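PDB 3OT5: UDP-N-acetylglucosamine 2-epimerase from Listeria monocytogenes, which probably catalyses the reversible interconversion of UDP-N-acetylglucosamine and UDP-N-acetylmannosamine by inverting the configuration at C2 of the sugar. Local coordinates for residues 225-230 against 256-261; 248-253 against 350-355; 301-306 against 357-362. All coordinates share one frame; numbering follows the deposited sequence.

Interaction 1. Residues 225-230 against 256-261; sequences RLILMT and EDTELV
Arg-225 leaves its strand with CG beside the backbone N, and a bend at chi3 (-66°) swings the guanidinium towards Asp-257, whose own CG sits between backbone N and carbonyl carbon. NH2 then reaches OD1 of Asp-257 at 3.1 Å as a salt bridge; it meets the syn side, but out of the carboxylate plane, the two flat groups being turned 55° apart. NE is buried without a partner, while NH1 is bonded to Leu-359 O. Main-chain bonds join the strands in parallel register: Arg-225 N binds Asp-257 O at 2.7 Å, and Arg-225 O accepts Glu-259 N at 2.9 Å. Ile-227 repeats the pattern: its N binds Glu-259 O at 2.7 Å and its O takes Val-261 N at 2.9 Å. On the face of Ile-227 and Leu-260, CG2 of the isoleucine lies 4.1 Å from CD1 of the leucine; on the other, Leu-228 CD1 lies 3.9 Å from Val-261 CG1. The intervening helix 240-254 completes a beta-alpha-beta crossover and covers Ile-227 and Leu-260 through Val-248, Ile-251 and Val-252. Helix 292-301 covers Leu-228 and Val-261, and strand 302-307 pairs along the other edge of 225-229.

Interaction 2. Residues 248-253 against 350-355; sequences VREIVE and NLIKEA
Just behind Glu-250 and Ile-251, which face Ile-352 and Ala-355 of the second helix, Arg-249 NE donates a 2.7 Å bond to Glu-253 OE2. This salt bridge spans one turn within 248-253, uses the anti lone pair of the carboxylate oxygen, and lies on the part of the helix turned from the contact; Arg-249 NH1 also binds Gly-279 O. Between the helices the meeting groups are almost all aliphatic. The N-to-C directions of the two segments are 35° apart and their axes 9.2 Å from each other at closest, a spacing set by the side chains that lie between them. Ile-251 has CG1 beside its own backbone N (chi1 -65°), which lays that branch towards 350-355. There CG1 comes within 4.0 Å of Ile-352 CA and, equally near, 4.0 Å from Ala-355 CB. Ile-352 answers from the other helix: its CD1 tip passes at about a right angle across the extended chain of Glu-250, 3.9 Å from Glu-250 CG and 3.4 Å from Glu-250 CD. Phe-306 of strand 302-307 touches both Ile-251 and Ala-355, so the pair also rests on the sheet. With a carboxylate lying against a methyl and the rest of the meeting groups hydrocarbon, the helices are held to each other by dispersion and the exclusion of water; the Arg-249 to Glu-253 salt bridge lies off the interface and adds nothing directly to the contact.

Interaction 3. Residues 301-306 against 357-362; sequences KSYLVF and DLLDNK
The ring of Tyr-303 meets Leu-358 O at its edge, close to the ring plane, and Leu-359 CD2 approaches it obliquely, 3.5 Å from Tyr-303 CD2. From outside the two segments, His-365 stacks on the ring and Arg-225 makes a cation-pi contact with it. The tyrosine has CG anti to its backbone N (chi1 -174°), and the ring is carried from the corner of the chain at 303 to the last turn of helix 348-360. There OH donates to Leu-358 O at 3.1 Å, with the hydroxyl tilted 24° from the carbonyl plane, so the tyrosine grips the end of the helix by a main-chain oxygen. Beside the ring, Leu-304 CD2 rests against two leucines, 4.3 Å from Leu-358 CB and 4.3 Å from Leu-359 CG. At the helix terminus Asn-361 ND2 folds back to Asp-357 OD2 at 2.7 Å. A helix laid by its leucines against the strands of a parallel sheet is the basic unit of a Rossmann-like alpha/beta domain, here the C-terminal one of the two expected for a 2-epimerase of this family.

All three interactions lie in the C-terminal half, in the domain built on the six-stranded parallel sheet, with centres 9 to 11 Å apart. Interaction 1 joins strands 225-229 and 258-263; interaction 3 adds strand 302-307, the neighbour of 225-229 on its other side. Helix 240-254, which lies between the strands of interaction 1 in sequence, and helix 348-360 meet in interaction 2, and the latter serves interaction 3 as well. Along the chain interaction 1 closes before interaction 3 opens, whereas interaction 2 crosses both. Ile-251 ties the set together, packing on Ile-227, Phe-306 and Leu-359, so distant parts of the sequence share one helix-on-sheet core.

Interaction 1. Residues 225-230 against 256-261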
ATOM      1  N   ARG A 225      -4.031 -25.803   1.161  1.00 56.41           N
ATOM      2  CA  ARG A 225      -3.469 -24.551   1.635  1.00 54.08           C
ATOM      3  C   ARG A 225      -2.887 -23.772   0.467  1.00 51.62           C
ATOM      4  O   ARG A 225      -1.972 -24.226  -0.220  1.00 50.96           O
ATOM      5  CB  ARG A 225      -2.432 -24.835   2.707  1.00 54.36           C
ATOM      6  CG  ARG A 225      -3.082 -25.483   3.915  1.00 56.74           C
ATOM      7  CD  ARG A 225      -2.094 -25.880   4.961  1.00 58.78           C
ATOM      8  NE  ARG A 225      -1.195 -26.942   4.515  1.00 55.53           N
ATOM      9  CZ  ARG A 225      -0.175 -27.375   5.238  1.00 53.85           C
ATOM     10  NH1 ARG A 225       0.062 -26.832   6.428  1.00 55.96           N
ATOM     11  NH2 ARG A 225       0.610 -28.333   4.775  1.00 55.50           N
ATOM     12  N   LEU A 226      -3.448 -22.590   0.257  1.00 49.36           N
ATOM     13  CA  LEU A 226      -3.055 -21.728  -0.828  1.00 46.81           C
ATOM     14  C   LEU A 226      -1.773 -20.948  -0.533  1.00 45.64           C
ATOM     15  O   LEU A 226      -1.667 -20.245   0.477  1.00 45.14           O
ATOM     16  CB  LEU A 226      -4.206 -20.759  -1.145  1.00 45.86           C
ATOM     17  CG  LEU A 226      -3.980 -19.651  -2.188  1.00 45.58           C
ATOM     18  CD1 LEU A 226      -3.504 -20.216  -3.517  1.00 45.62           C
ATOM     19  CD2 LEU A 226      -5.260 -18.845  -2.379  1.00 43.03           C
ATOM     20  N   ILE A 227      -0.790 -21.115  -1.411  1.00 44.40           N
ATOM     21  CA  ILE A 227       0.450 -20.380  -1.321  1.00 43.45           C
ATOM     22  C   ILE A 227       0.424 -19.411  -2.492  1.00 41.70           C
ATOM     23  O   ILE A 227       0.221 -19.814  -3.633  1.00 42.90           O
ATOM     24  CB  ILE A 227       1.678 -21.224  -1.466  1.00 44.12           C
ATOM     25  CG1 ILE A 227       1.772 -22.251  -0.336  1.00 46.93           C
ATOM     26  CG2 ILE A 227       2.920 -20.295  -1.459  1.00 45.02           C
ATOM     27  CD1 ILE A 227       2.921 -23.196  -0.499  1.00 49.50           C
ATOM     28  N   LEU A 228       0.624 -18.142  -2.202  1.00 40.15           N
ATOM     29  CA  LEU A 228       0.616 -17.114  -3.226  1.00 40.49           C
ATOM     30  C   LEU A 228       2.032 -16.574  -3.351  1.00 40.68           C
ATOM     31  O   LEU A 228       2.725 -16.402  -2.345  1.00 41.50           O
ATOM     32  CB  LEU A 228      -0.360 -16.015  -2.807  1.00 40.08           C
ATOM     33  CG  LEU A 228      -0.651 -14.827  -3.716  1.00 42.05           C
ATOM     34  CD1 LEU A 228      -1.174 -15.268  -5.069  1.00 40.69           C
ATOM     35  CD2 LEU A 228      -1.666 -13.921  -3.008  1.00 42.55           C
ATOM     36  N   MET A 229       2.481 -16.349  -4.580  1.00 40.87           N
ATOM     37  CA  MET A 229       3.817 -15.817  -4.820  1.00 42.09           C
ATOM     38  C   MET A 229       3.810 -14.663  -5.827  1.00 43.16           C
ATOM     39  O   MET A 229       3.077 -14.694  -6.808  1.00 42.81           O
ATOM     40  CB  MET A 229       4.736 -16.899  -5.359  1.00 43.35           C
ATOM     41  CG  MET A 229       6.130 -16.385  -5.651  1.00 45.90           C
ATOM     42  SD  MET A 229       7.185 -17.637  -6.341  1.00 51.03           S
ATOM     43  CE  MET A 229       8.652 -16.658  -6.682  1.00 55.77           C
ATOM     44  N   THR A 230       4.616 -13.644  -5.553  1.00 43.23           N
ATOM     45  CA  THR A 230       4.780 -12.504  -6.454  1.00 44.14           C
ATOM     46  C   THR A 230       6.201 -11.996  -6.277  1.00 44.71           C
ATOM     47  O   THR A 230       6.763 -12.043  -5.178  1.00 44.35           O
ATOM     48  CB  THR A 230       3.792 -11.357  -6.196  1.00 43.34           C
ATOM     49  OG1 THR A 230       3.958 -10.847  -4.865  1.00 47.66           O
ATOM     50  CG2 THR A 230       2.363 -11.825  -6.378  1.00 46.07           C
ATOM     51  N   GLU A 256       1.508 -32.263  -0.498  1.00 68.98           N
ATOM     52  CA  GLU A 256       0.370 -32.459  -1.397  1.00 69.43           C
ATOM     53  C   GLU A 256      -0.897 -31.700  -1.060  1.00 68.13           C
ATOM     54  O   GLU A 256      -1.775 -31.583  -1.908  1.00 67.97           O
ATOM     55  CB  GLU A 256       0.060 -33.945  -1.545  1.00 72.76           C
ATOM     56  CG  GLU A 256       1.210 -34.716  -2.153  1.00 75.95           C
ATOM     57  CD  GLU A 256       0.878 -36.168  -2.412  1.00 80.84           C
ATOM     58  OE1 GLU A 256      -0.320 -36.527  -2.406  1.00 84.85           O
ATOM     59  OE2 GLU A 256       1.819 -36.952  -2.640  1.00 84.85           O
ATOM     60  N   ASP A 257      -1.015 -31.193   0.162  1.00 68.02           N
ATOM     61  CA  ASP A 257      -2.211 -30.430   0.510  1.00 67.12           C
ATOM     62  C   ASP A 257      -2.010 -28.923   0.287  1.00 62.91           C
ATOM     63  O   ASP A 257      -2.694 -28.108   0.894  1.00 62.94           O
ATOM     64  CB  ASP A 257      -2.697 -30.739   1.935  1.00 69.90           C
ATOM     65  CG  ASP A 257      -1.656 -30.455   2.996  1.00 71.15           C
ATOM     66  OD1 ASP A 257      -0.475 -30.238   2.648  1.00 69.03           O
ATOM     67  OD2 ASP A 257      -2.029 -30.478   4.190  1.00 75.84           O
ATOM     68  N   THR A 258      -1.078 -28.563  -0.592  1.00 60.15           N
ATOM     69  CA  THR A 258      -0.827 -27.160  -0.914  1.00 56.84           C
ATOM     70  C   THR A 258      -1.048 -26.890  -2.387  1.00 55.35           C
ATOM     71  O   THR A 258      -0.924 -27.778  -3.230  1.00 55.55           O
ATOM     72  CB  THR A 258       0.630 -26.738  -0.637  1.00 55.72           C
ATOM     73  OG1 THR A 258       1.512 -27.472  -1.497  1.00 55.83           O
ATOM     74  CG2 THR A 258       1.009 -26.979   0.817  1.00 58.71           C
ATOM     75  N   GLU A 259      -1.387 -25.649  -2.686  1.00 53.82           N
ATOM     76  CA  GLU A 259      -1.561 -25.206  -4.056  1.00 52.41           C
ATOM     77  C   GLU A 259      -0.848 -23.870  -4.182  1.00 49.49           C
ATOM     78  O   GLU A 259      -0.816 -23.092  -3.239  1.00 47.85           O
ATOM     79  CB  GLU A 259      -3.032 -25.098  -4.457  1.00 53.65           C
ATOM     80  CG  GLU A 259      -3.733 -26.447  -4.520  1.00 58.48           C
ATOM     81  CD  GLU A 259      -5.061 -26.397  -5.247  1.00 62.07           C
ATOM     82  OE1 GLU A 259      -5.303 -25.422  -6.005  1.00 62.90           O
ATOM     83  OE2 GLU A 259      -5.846 -27.354  -5.086  1.00 65.04           O
ATOM     84  N   LEU A 260      -0.248 -23.636  -5.342  1.00 47.95           N
ATOM     85  CA  LEU A 260       0.494 -22.422  -5.600  1.00 45.95           C
ATOM     86  C   LEU A 260      -0.171 -21.618  -6.685  1.00 44.67           C
ATOM     87  O   LEU A 260      -0.568 -22.159  -7.705  1.00 46.14           O
ATOM     88  CB  LEU A 260       1.931 -22.762  -6.030  1.00 45.53           C
ATOM     89  CG  LEU A 260       2.841 -21.635  -6.563  1.00 44.01           C
ATOM     90  CD1 LEU A 260       3.059 -20.524  -5.564  1.00 44.94           C
ATOM     91  CD2 LEU A 260       4.187 -22.206  -7.016  1.00 45.35           C
ATOM     92  N   VAL A 261      -0.330 -20.326  -6.427  1.00 44.06           N
ATOM     93  CA  VAL A 261      -0.887 -19.406  -7.393  1.00 43.40           C
ATOM     94  C   VAL A 261       0.233 -18.418  -7.670  1.00 42.68           C
ATOM     95  O   VAL A 261       0.797 -17.837  -6.748  1.00 41.88           O
ATOM     96  CB  VAL A 261      -2.133 -18.670  -6.876  1.00 44.20           C
ATOM     97  CG1 VAL A 261      -2.593 -17.625  -7.900  1.00 42.57           C
ATOM     98  CG2 VAL A 261      -3.247 -19.653  -6.589  1.00 43.56           C
TER

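Interaction 2. Residues 248-253 against 350-355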
ATOM      1  N   VAL A 248       9.607 -23.266  -4.864  1.00 50.53           N
ATOM      2  CA  VAL A 248       8.166 -23.424  -4.688  1.00 50.16           C
ATOM      3  C   VAL A 248       7.650 -24.707  -5.359  1.00 51.88           C
ATOM      4  O   VAL A 248       6.743 -25.356  -4.851  1.00 52.66           O
ATOM      5  CB  VAL A 248       7.383 -22.154  -5.128  1.00 49.07           C
ATOM      6  CG1 VAL A 248       7.705 -20.993  -4.192  1.00 49.41           C
ATOM      7  CG2 VAL A 248       7.694 -21.775  -6.570  1.00 47.42           C
ATOM      8  N   ARG A 249       8.233 -25.075  -6.493  1.00 53.54           N
ATOM      9  CA  ARG A 249       7.872 -26.321  -7.158  1.00 54.72           C
ATOM     10  C   ARG A 249       8.080 -27.449  -6.155  1.00 55.85           C
ATOM     11  O   ARG A 249       7.201 -28.285  -5.936  1.00 55.97           O
ATOM     12  CB  ARG A 249       8.784 -26.557  -8.356  1.00 55.80           C
ATOM     13  CG  ARG A 249       8.627 -27.899  -9.055  1.00 59.99           C
ATOM     14  CD  ARG A 249       7.369 -28.010  -9.909  1.00 62.04           C
ATOM     15  NE  ARG A 249       7.298 -29.327 -10.545  1.00 64.13           N
ATOM     16  CZ  ARG A 249       6.551 -29.636 -11.604  1.00 64.90           C
ATOM     17  NH1 ARG A 249       5.834 -28.711 -12.225  1.00 65.85           N
ATOM     18  NH2 ARG A 249       6.572 -30.874 -12.083  1.00 67.02           N
ATOM     19  N   GLU A 250       9.258 -27.453  -5.544  1.00 56.27           N
ATOM     20  CA  GLU A 250       9.620 -28.477  -4.565  1.00 58.47           C
ATOM     21  C   GLU A 250       8.728 -28.444  -3.313  1.00 56.90           C
ATOM     22  O   GLU A 250       8.436 -29.493  -2.732  1.00 58.98           O
ATOM     23  CB  GLU A 250      11.112 -28.364  -4.206  1.00 59.58           C
ATOM     24  CG  GLU A 250      11.612 -29.474  -3.299  1.00 66.09           C
ATOM     25  CD  GLU A 250      13.132 -29.489  -3.136  1.00 72.44           C
ATOM     26  OE1 GLU A 250      13.619 -30.156  -2.195  1.00 74.96           O
ATOM     27  OE2 GLU A 250      13.839 -28.842  -3.944  1.00 75.70           O
ATOM     28  N   ILE A 251       8.300 -27.253  -2.898  1.00 54.87           N
ATOM     29  CA  ILE A 251       7.414 -27.115  -1.741  1.00 54.14           C
ATOM     30  C   ILE A 251       6.093 -27.797  -2.096  1.00 54.67           C
ATOM     31  O   ILE A 251       5.559 -28.608  -1.320  1.00 55.05           O
ATOM     32  CB  ILE A 251       7.152 -25.624  -1.375  1.00 52.73           C
ATOM     33  CG1 ILE A 251       8.437 -24.930  -0.916  1.00 51.14           C
ATOM     34  CG2 ILE A 251       6.127 -25.509  -0.265  1.00 50.70           C
ATOM     35  CD1 ILE A 251       8.283 -23.412  -0.735  1.00 44.70           C
ATOM     36  N   VAL A 252       5.587 -27.484  -3.288  1.00 53.13           N
ATOM     37  CA  VAL A 252       4.338 -28.061  -3.773  1.00 54.25           C
ATOM     38  C   VAL A 252       4.408 -29.585  -3.907  1.00 56.92           C
ATOM     39  O   VAL A 252       3.479 -30.281  -3.501  1.00 58.36           O
ATOM     40  CB  VAL A 252       3.911 -27.433  -5.111  1.00 53.02           C
ATOM     41  CG1 VAL A 252       2.754 -28.215  -5.737  1.00 52.54           C
ATOM     42  CG2 VAL A 252       3.551 -25.976  -4.898  1.00 50.73           C
ATOM     43  N   GLU A 253       5.501 -30.104  -4.460  1.00 58.91           N
ATOM     44  CA  GLU A 253       5.654 -31.561  -4.612  1.00 62.20           C
ATOM     45  C   GLU A 253       5.801 -32.280  -3.270  1.00 63.75           C
ATOM     46  O   GLU A 253       5.303 -33.386  -3.098  1.00 66.23           O
ATOM     47  CB  GLU A 253       6.856 -31.907  -5.499  1.00 63.10           C
ATOM     48  CG  GLU A 253       6.718 -31.458  -6.948  1.00 63.80           C
ATOM     49  CD  GLU A 253       7.902 -31.865  -7.810  1.00 70.09           C
ATOM     50  OE1 GLU A 253       8.694 -32.743  -7.388  1.00 75.18           O
ATOM     51  OE2 GLU A 253       8.032 -31.320  -8.927  1.00 71.84           O
ATOM     52  N   ASN A 350      16.504 -21.731   1.469  1.00 67.91           N
ATOM     53  CA  ASN A 350      15.895 -20.944   2.523  1.00 66.18           C
ATOM     54  C   ASN A 350      14.380 -20.794   2.253  1.00 62.26           C
ATOM     55  O   ASN A 350      13.578 -20.753   3.184  1.00 60.63           O
ATOM     56  CB  ASN A 350      16.605 -19.587   2.646  1.00 66.80           C
ATOM     57  CG  ASN A 350      16.510 -18.997   4.041  1.00 68.92           C
ATOM     58  OD1 ASN A 350      16.668 -19.709   5.039  1.00 71.57           O
ATOM     59  ND2 ASN A 350      16.328 -17.689   4.119  1.00 65.90           N
ATOM     60  N   LEU A 351      13.990 -20.699   0.981  1.00 60.34           N
ATOM     61  CA  LEU A 351      12.561 -20.620   0.634  1.00 57.78           C
ATOM     62  C   LEU A 351      11.839 -21.879   1.135  1.00 57.61           C
ATOM     63  O   LEU A 351      10.822 -21.790   1.839  1.00 56.21           O
ATOM     64  CB  LEU A 351      12.346 -20.476  -0.878  1.00 56.65           C
ATOM     65  CG  LEU A 351      12.203 -19.098  -1.564  1.00 57.42           C
ATOM     66  CD1 LEU A 351      13.469 -18.307  -1.429  1.00 57.42           C
ATOM     67  CD2 LEU A 351      11.775 -19.192  -3.024  1.00 59.29           C
ATOM     68  N   ILE A 352      12.386 -23.039   0.773  1.00 58.40           N
ATOM     69  CA  ILE A 352      11.828 -24.349   1.154  1.00 59.37           C
ATOM     70  C   ILE A 352      11.742 -24.524   2.666  1.00 61.22           C
ATOM     71  O   ILE A 352      10.672 -24.805   3.212  1.00 59.94           O
ATOM     72  CB  ILE A 352      12.672 -25.517   0.584  1.00 61.31           C
ATOM     73  CG1 ILE A 352      12.669 -25.497  -0.946  1.00 59.15           C
ATOM     74  CG2 ILE A 352      12.123 -26.856   1.065  1.00 64.06           C
ATOM     75  CD1 ILE A 352      13.578 -26.525  -1.568  1.00 58.71           C
ATOM     76  N   LYS A 353      12.874 -24.361   3.340  1.00 63.95           N
ATOM     77  CA  LYS A 353      12.925 -24.508   4.789  1.00 67.60           C
ATOM     78  C   LYS A 353      11.884 -23.662   5.484  1.00 65.56           C
ATOM     79  O   LYS A 353      11.069 -24.153   6.268  1.00 66.19           O
ATOM     80  CB  LYS A 353      14.283 -24.061   5.320  1.00 70.82           C
ATOM     81  CG  LYS A 353      15.456 -24.944   4.991  1.00 76.74           C
ATOM     82  CD  LYS A 353      16.766 -24.199   5.298  1.00 84.19           C
ATOM     83  CE  LYS A 353      16.831 -23.675   6.734  1.00 87.95           C
ATOM     84  NZ  LYS A 353      18.088 -22.911   6.996  1.00 93.67           N
ATOM     85  N   GLU A 354      11.913 -22.373   5.176  1.00 62.98           N
ATOM     86  CA  GLU A 354      11.025 -21.431   5.821  1.00 61.43           C
ATOM     87  C   GLU A 354       9.565 -21.714   5.484  1.00 58.84           C
ATOM     88  O   GLU A 354       8.691 -21.565   6.331  1.00 60.00           O
ATOM     89  CB  GLU A 354      11.399 -20.009   5.440  1.00 59.57           C
ATOM     90  CG  GLU A 354      11.006 -19.033   6.503  1.00 63.53           C
ATOM     91  CD  GLU A 354      11.889 -19.171   7.734  1.00 67.99           C
ATOM     92  OE1 GLU A 354      11.359 -19.168   8.862  1.00 72.41           O
ATOM     93  OE2 GLU A 354      13.115 -19.326   7.562  1.00 69.12           O
ATOM     94  N   ALA A 355       9.302 -22.118   4.249  1.00 56.97           N
ATOM     95  CA  ALA A 355       7.947 -22.449   3.836  1.00 55.22           C
ATOM     96  C   ALA A 355       7.457 -23.684   4.610  1.00 57.15           C
ATOM     97  O   ALA A 355       6.391 -23.664   5.236  1.00 56.46           O
ATOM     98  CB  ALA A 355       7.913 -22.723   2.358  1.00 54.33           C
TER

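Interaction 3. Residues 301-306 against 357-362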
ATOM      1  N   LYS A 301      -7.616 -15.724   1.318  1.00 61.20           N
ATOM      2  CA  LYS A 301      -7.719 -17.181   1.453  1.00 61.10           C
ATOM      3  C   LYS A 301      -6.353 -17.873   1.450  1.00 58.36           C
ATOM      4  O   LYS A 301      -6.265 -19.095   1.536  1.00 59.40           O
ATOM      5  CB  LYS A 301      -8.613 -17.740   0.335  1.00 63.60           C
ATOM      6  CG  LYS A 301      -8.900 -19.249   0.416  1.00 67.05           C
ATOM      7  CD  LYS A 301      -9.522 -19.653   1.763  1.00 73.05           C
ATOM      8  CE  LYS A 301      -9.831 -21.151   1.823  1.00 75.19           C
ATOM      9  NZ  LYS A 301     -10.364 -21.551   3.151  1.00 79.60           N
ATOM     10  N   SER A 302      -5.284 -17.089   1.380  1.00 54.56           N
ATOM     11  CA  SER A 302      -3.931 -17.633   1.355  1.00 51.89           C
ATOM     12  C   SER A 302      -3.449 -18.090   2.735  1.00 51.95           C
ATOM     13  O   SER A 302      -3.826 -17.522   3.763  1.00 51.68           O
ATOM     14  CB  SER A 302      -2.970 -16.594   0.786  1.00 50.20           C
ATOM     15  OG  SER A 302      -3.373 -16.213  -0.519  1.00 48.41           O
ATOM     16  N   TYR A 303      -2.628 -19.133   2.740  1.00 50.21           N
ATOM     17  CA  TYR A 303      -2.064 -19.671   3.961  1.00 50.35           C
ATOM     18  C   TYR A 303      -0.760 -18.926   4.205  1.00 48.50           C
ATOM     19  O   TYR A 303      -0.395 -18.650   5.344  1.00 49.40           O
ATOM     20  CB  TYR A 303      -1.820 -21.176   3.819  1.00 51.86           C
ATOM     21  CG  TYR A 303      -1.355 -21.878   5.073  1.00 52.47           C
ATOM     22  CD1 TYR A 303      -2.267 -22.306   6.033  1.00 54.08           C
ATOM     23  CD2 TYR A 303      -0.005 -22.159   5.281  1.00 55.71           C
ATOM     24  CE1 TYR A 303      -1.845 -22.976   7.189  1.00 53.28           C
ATOM     25  CE2 TYR A 303       0.427 -22.833   6.433  1.00 54.53           C
ATOM     26  CZ  TYR A 303      -0.500 -23.230   7.383  1.00 54.87           C
ATOM     27  OH  TYR A 303      -0.074 -23.891   8.521  1.00 61.49           O
ATOM     28  N   LEU A 304      -0.051 -18.604   3.132  1.00 45.15           N
ATOM     29  CA  LEU A 304       1.189 -17.866   3.263  1.00 44.24           C
ATOM     30  C   LEU A 304       1.484 -17.233   1.916  1.00 42.68           C
ATOM     31  O   LEU A 304       0.963 -17.652   0.878  1.00 42.40           O
ATOM     32  CB  LEU A 304       2.348 -18.764   3.748  1.00 45.74           C
ATOM     33  CG  LEU A 304       3.069 -19.668   2.748  1.00 44.83           C
ATOM     34  CD1 LEU A 304       4.003 -18.806   1.929  1.00 43.14           C
ATOM     35  CD2 LEU A 304       3.878 -20.762   3.429  1.00 48.36           C
ATOM     36  N   VAL A 305       2.302 -16.199   1.933  1.00 42.84           N
ATOM     37  CA  VAL A 305       2.638 -15.499   0.708  1.00 41.90           C
ATOM     38  C   VAL A 305       4.113 -15.193   0.657  1.00 41.10           C
ATOM     39  O   VAL A 305       4.713 -14.839   1.668  1.00 43.00           O
ATOM     40  CB  VAL A 305       1.822 -14.179   0.578  1.00 41.06           C
ATOM     41  CG1 VAL A 305       1.969 -13.337   1.814  1.00 44.01           C
ATOM     42  CG2 VAL A 305       2.250 -13.366  -0.681  1.00 44.13           C
ATOM     43  N   PHE A 306       4.696 -15.397  -0.517  1.00 41.46           N
ATOM     44  CA  PHE A 306       6.087 -15.078  -0.794  1.00 41.20           C
ATOM     45  C   PHE A 306       6.028 -13.840  -1.636  1.00 40.08           C
ATOM     46  O   PHE A 306       5.367 -13.850  -2.650  1.00 39.22           O
ATOM     47  CB  PHE A 306       6.781 -16.119  -1.670  1.00 41.80           C
ATOM     48  CG  PHE A 306       7.094 -17.419  -0.989  1.00 45.02           C
ATOM     49  CD1 PHE A 306       8.230 -17.541  -0.198  1.00 47.59           C
ATOM     50  CD2 PHE A 306       6.320 -18.552  -1.228  1.00 45.98           C
ATOM     51  CE1 PHE A 306       8.554 -18.767   0.399  1.00 51.66           C
ATOM     52  CE2 PHE A 306       6.634 -19.768  -0.643  1.00 47.39           C
ATOM     53  CZ  PHE A 306       7.751 -19.876   0.177  1.00 51.09           C
ATOM     54  N   ASP A 357       8.487 -24.947   7.351  1.00 64.97           N
ATOM     55  CA  ASP A 357       8.338 -24.596   8.764  1.00 67.34           C
ATOM     56  C   ASP A 357       6.912 -24.140   9.028  1.00 65.12           C
ATOM     57  O   ASP A 357       6.226 -24.682   9.901  1.00 66.42           O
ATOM     58  CB  ASP A 357       9.307 -23.466   9.132  1.00 67.16           C
ATOM     59  CG  ASP A 357       9.175 -23.017  10.581  1.00 71.94           C
ATOM     60  OD1 ASP A 357       9.245 -21.786  10.822  1.00 73.72           O
ATOM     61  OD2 ASP A 357       8.972 -23.873  11.471  1.00 75.68           O
ATOM     62  N   LEU A 358       6.470 -23.153   8.251  1.00 61.86           N
ATOM     63  CA  LEU A 358       5.123 -22.594   8.381  1.00 60.51           C
ATOM     64  C   LEU A 358       4.032 -23.600   8.037  1.00 60.68           C
ATOM     65  O   LEU A 358       2.992 -23.652   8.696  1.00 61.90           O
ATOM     66  CB  LEU A 358       4.974 -21.347   7.501  1.00 57.83           C
ATOM     67  CG  LEU A 358       5.844 -20.169   7.927  1.00 58.79           C
ATOM     68  CD1 LEU A 358       5.698 -18.996   6.963  1.00 55.75           C
ATOM     69  CD2 LEU A 358       5.480 -19.756   9.337  1.00 60.70           C
ATOM     70  N   LEU A 359       4.265 -24.400   7.008  1.00 60.21           N
ATOM     71  CA  LEU A 359       3.290 -25.406   6.610  1.00 61.18           C
ATOM     72  C   LEU A 359       3.156 -26.571   7.614  1.00 64.33           C
ATOM     73  O   LEU A 359       2.048 -27.051   7.860  1.00 64.05           O
ATOM     74  CB  LEU A 359       3.633 -25.949   5.219  1.00 60.28           C
ATOM     75  CG  LEU A 359       3.452 -24.951   4.074  1.00 58.61           C
ATOM     76  CD1 LEU A 359       4.069 -25.479   2.789  1.00 56.83           C
ATOM     77  CD2 LEU A 359       1.967 -24.619   3.880  1.00 58.49           C
ATOM     78  N   ASP A 360       4.266 -26.992   8.217  1.00 67.02           N
ATOM     79  CA  ASP A 360       4.257 -28.149   9.140  1.00 71.44           C
ATOM     80  C   ASP A 360       4.014 -27.840  10.611  1.00 74.07           C
ATOM     81  O   ASP A 360       3.647 -28.731  11.391  1.00 78.01           O
ATOM     82  CB  ASP A 360       5.592 -28.883   9.037  1.00 73.72           C
ATOM     83  CG  ASP A 360       5.931 -29.283   7.619  1.00 72.92           C
ATOM     84  OD1 ASP A 360       5.184 -28.907   6.686  1.00 70.80           O
ATOM     85  OD2 ASP A 360       6.960 -29.959   7.430  1.00 71.74           O
ATOM     86  N   ASN A 361       4.239 -26.591  10.993  1.00 73.27           N
ATOM     87  CA  ASN A 361       4.080 -26.160  12.367  1.00 74.97           C
ATOM     88  C   ASN A 361       2.999 -25.097  12.486  1.00 73.17           C
ATOM     89  O   ASN A 361       3.241 -23.905  12.243  1.00 70.22           O
ATOM     90  CB  ASN A 361       5.411 -25.609  12.861  1.00 76.20           C
ATOM     91  CG  ASN A 361       6.546 -26.598  12.689  1.00 79.11           C
ATOM     92  OD1 ASN A 361       6.432 -27.775  13.046  1.00 83.76           O
ATOM     93  ND2 ASN A 361       7.666 -26.116  12.160  1.00 80.34           N
ATOM     94  N   LYS A 362       1.801 -25.542  12.846  1.00 74.64           N
ATOM     95  CA  LYS A 362       0.641 -24.668  13.027  1.00 74.01           C
ATOM     96  C   LYS A 362       0.937 -23.581  14.073  1.00 73.73           C
ATOM     97  O   LYS A 362       0.410 -22.466  13.986  1.00 71.13           O
ATOM     98  CB  LYS A 362      -0.564 -25.538  13.412  1.00 77.29           C
ATOM     99  CG  LYS A 362      -1.916 -24.860  13.672  1.00 79.73           C
ATOM    100  CD  LYS A 362      -1.997 -24.121  15.004  1.00 84.76           C
ATOM    101  CE  LYS A 362      -3.458 -23.888  15.406  1.00 88.25           C
ATOM    102  NZ  LYS A 362      -4.235 -23.157  14.358  1.00 86.59           N
TER